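Local coordinates for protein chitin deacetylase 1 (Bombyx mori, PDB 5ZNT) that hydrolyses the N-acetamido groups of N-acetyl-D-glucosamine residues in chitin, yielding chitosan and acetate with the help of a zinc ion, at residues A[341-346]-A[362-367]. Sequence-based numbering, arbitrary orientation.
Sequences HSCKLT and RCPVNY
C343 is bonded to C363, and L345 packs on P364 and Y367, so that a disulfide and a leucine hold the chain that follows a two-stranded antiparallel hairpin, 341-345 with 355-359, against the hairpin's first strand. L345, C363 and Y367 contribute about half of the buried surface. The hairpin lies at the periphery of the construct that carries the carbohydrate esterase 4 deacetylase domain of a longer protein; the centre of the contact is about 28 Å from the centre of the chain. The covalent link joins C343 SG to C363 SG, with a C-S-S-C torsion of -82°, close to the relaxed right angle of a disulfide. Each sulfur sits beside its own backbone N, on a CB that faces the opposite segment, and the two meet between the chains. Further along, the branched end of L345 lies against P364: its CD1 reaches P364 CG at 3.8 Å, the two side chains crossing nearly at right angles, while CD2 lies 3.5 Å from P364 O. A leucine suits this buried, apolar place, one methyl packing on the proline ring while the side chain also touches L357 of the neighbouring strand. Its CB packs on Y367 CB at 3.6 Å, and the Y367 ring extends on past L345 to stack on H80. Water 1 bridges T346 N and V365 O, and beyond it Y367 N donates to T346 O at 2.9 Å, a nearly straight bond (165°).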
loop_
_atom_site.group_PDB
_atom_site.type_symbol
_atom_site.label_atom_id
_atom_site.label_comp_id
_atom_site.label_asym_id
_atom_site.label_seq_id
_atom_site.Cartn_x
_atom_site.Cartn_y
_atom_site.Cartn_z
ATOM N N HIS A 341 -17.035 20.478 6.359
ATOM C CA HIS A 341 -16.470 21.817 6.369
ATOM C C HIS A 341 -15.373 21.921 5.317
ATOM O O HIS A 341 -14.591 20.983 5.107
ATOM C CB HIS A 341 -15.914 22.154 7.754
ATOM C CG HIS A 341 -16.957 22.169 8.829
ATOM N ND1 HIS A 341 -17.021 21.217 9.824
ATOM C CD2 HIS A 341 -17.994 23.012 9.052
ATOM C CE1 HIS A 341 -18.046 21.476 10.618
ATOM N NE2 HIS A 341 -18.654 22.557 10.169
ATOM N N SER A 342 -15.324 23.065 4.652
ATOM C CA SER A 342 -14.268 23.385 3.702
ATOM C C SER A 342 -13.383 24.460 4.335
ATOM O O SER A 342 -13.743 25.635 4.360
ATOM C CB SER A 342 -14.856 23.860 2.377
ATOM O OG SER A 342 -13.806 24.126 1.456
ATOM N N CYS A 343 -12.213 24.063 4.838
ATOM C CA CYS A 343 -11.351 24.969 5.592
ATOM C C CYS A 343 -10.274 25.557 4.690
ATOM O O CYS A 343 -9.462 24.817 4.131
ATOM C CB CYS A 343 -10.717 24.223 6.776
ATOM S SG CYS A 343 -11.912 23.307 7.745
ATOM N N LYS A 344 -10.251 26.864 4.546
ATOM C CA LYS A 344 -9.246 27.566 3.778
ATOM C C LYS A 344 -8.126 27.934 4.756
ATOM O O LYS A 344 -8.307 28.751 5.536
ATOM C CB LYS A 344 -9.806 28.756 3.029
ATOM C CG LYS A 344 -8.723 29.495 2.279
ATOM C CD LYS A 344 -9.113 30.595 1.255
ATOM C CE LYS A 344 -10.119 30.170 0.221
ATOM N NZ LYS A 344 -9.606 29.340 -0.882
ATOM N N LEU A 345 -6.964 27.317 4.657
ATOM C CA LEU A 345 -5.978 27.434 5.708
ATOM C C LEU A 345 -4.652 27.905 5.154
ATOM O O LEU A 345 -4.318 27.670 3.984
ATOM C CB LEU A 345 -5.814 26.087 6.438
ATOM C CG LEU A 345 -7.089 25.483 7.033
ATOM C CD1 LEU A 345 -6.846 23.992 7.423
ATOM C CD2 LEU A 345 -7.533 26.288 8.246
ATOM N N THR A 346 -3.901 28.580 6.015
ATOM C CA THR A 346 -2.538 28.978 5.739
ATOM C C THR A 346 -1.652 28.504 6.882
ATOM O O THR A 346 -2.121 28.178 7.976
ATOM C CB THR A 346 -2.417 30.506 5.567
ATOM O OG1 THR A 346 -2.827 31.181 6.777
ATOM C CG2 THR A 346 -3.284 30.994 4.365
ATOM N N ARG A 362 -14.625 20.649 12.927
ATOM C CA ARG A 362 -14.466 22.095 12.805
ATOM C C ARG A 362 -13.062 22.417 12.307
ATOM O O ARG A 362 -12.108 21.673 12.547
ATOM C CB ARG A 362 -14.697 22.795 14.151
ATOM C CG ARG A 362 -13.799 22.225 15.221
ATOM C CD ARG A 362 -13.252 23.217 16.270
ATOM N NE ARG A 362 -12.494 22.448 17.268
ATOM C CZ ARG A 362 -11.263 22.732 17.688
ATOM N NH1 ARG A 362 -10.619 23.808 17.243
ATOM N NH2 ARG A 362 -10.680 21.939 18.575
ATOM N N CYS A 363 -12.934 23.547 11.616
ATOM C CA CYS A 363 -11.655 23.899 11.027
ATOM C C CYS A 363 -10.628 24.168 12.127
ATOM O O CYS A 363 -10.962 24.773 13.143
ATOM C CB CYS A 363 -11.808 25.130 10.139
ATOM S SG CYS A 363 -12.913 24.789 8.760
ATOM N N PRO A 364 -9.385 23.738 11.950
ATOM C CA PRO A 364 -8.325 24.097 12.899
ATOM C C PRO A 364 -7.882 25.532 12.639
ATOM O O PRO A 364 -8.243 26.129 11.626
ATOM C CB PRO A 364 -7.219 23.090 12.560
ATOM C CG PRO A 364 -7.355 22.965 11.016
ATOM C CD PRO A 364 -8.867 23.024 10.763
ATOM N N VAL A 365 -7.057 26.086 13.541
ATOM C CA VAL A 365 -6.657 27.489 13.364
ATOM C C VAL A 365 -5.521 27.669 12.361
ATOM O O VAL A 365 -5.323 28.783 11.857
ATOM C CB VAL A 365 -6.260 28.169 14.694
ATOM C CG1 VAL A 365 -7.417 28.078 15.722
ATOM C CG2 VAL A 365 -4.996 27.615 15.266
ATOM N N ASN A 366 -4.786 26.603 12.052
ATOM C CA ASN A 366 -3.553 26.614 11.273
ATOM C C ASN A 366 -3.618 25.470 10.259
ATOM O O ASN A 366 -4.216 24.430 10.542
ATOM C CB ASN A 366 -2.374 26.431 12.282
ATOM C CG ASN A 366 -1.020 26.613 11.677
ATOM O OD1 ASN A 366 -0.781 27.536 10.905
ATOM N ND2 ASN A 366 -0.100 25.710 12.023
ATOM N N TYR A 367 -2.993 25.628 9.097
ATOM C CA TYR A 367 -2.881 24.498 8.163
ATOM C C TYR A 367 -1.903 23.441 8.699
ATOM O O TYR A 367 -0.728 23.760 8.923
ATOM C CB TYR A 367 -2.413 24.984 6.799
ATOM C CG TYR A 367 -2.297 23.873 5.803
ATOM C CD1 TYR A 367 -3.411 23.118 5.449
ATOM C CD2 TYR A 367 -1.088 23.590 5.208
ATOM C CE1 TYR A 367 -3.315 22.094 4.530
ATOM C CE2 TYR A 367 -0.982 22.577 4.269
ATOM C CZ TYR A 367 -2.087 21.836 3.952
ATOM O OH TYR A 367 -1.957 20.820 3.041
HETATM O O HOH W 1 -5.360 29.231 8.736
#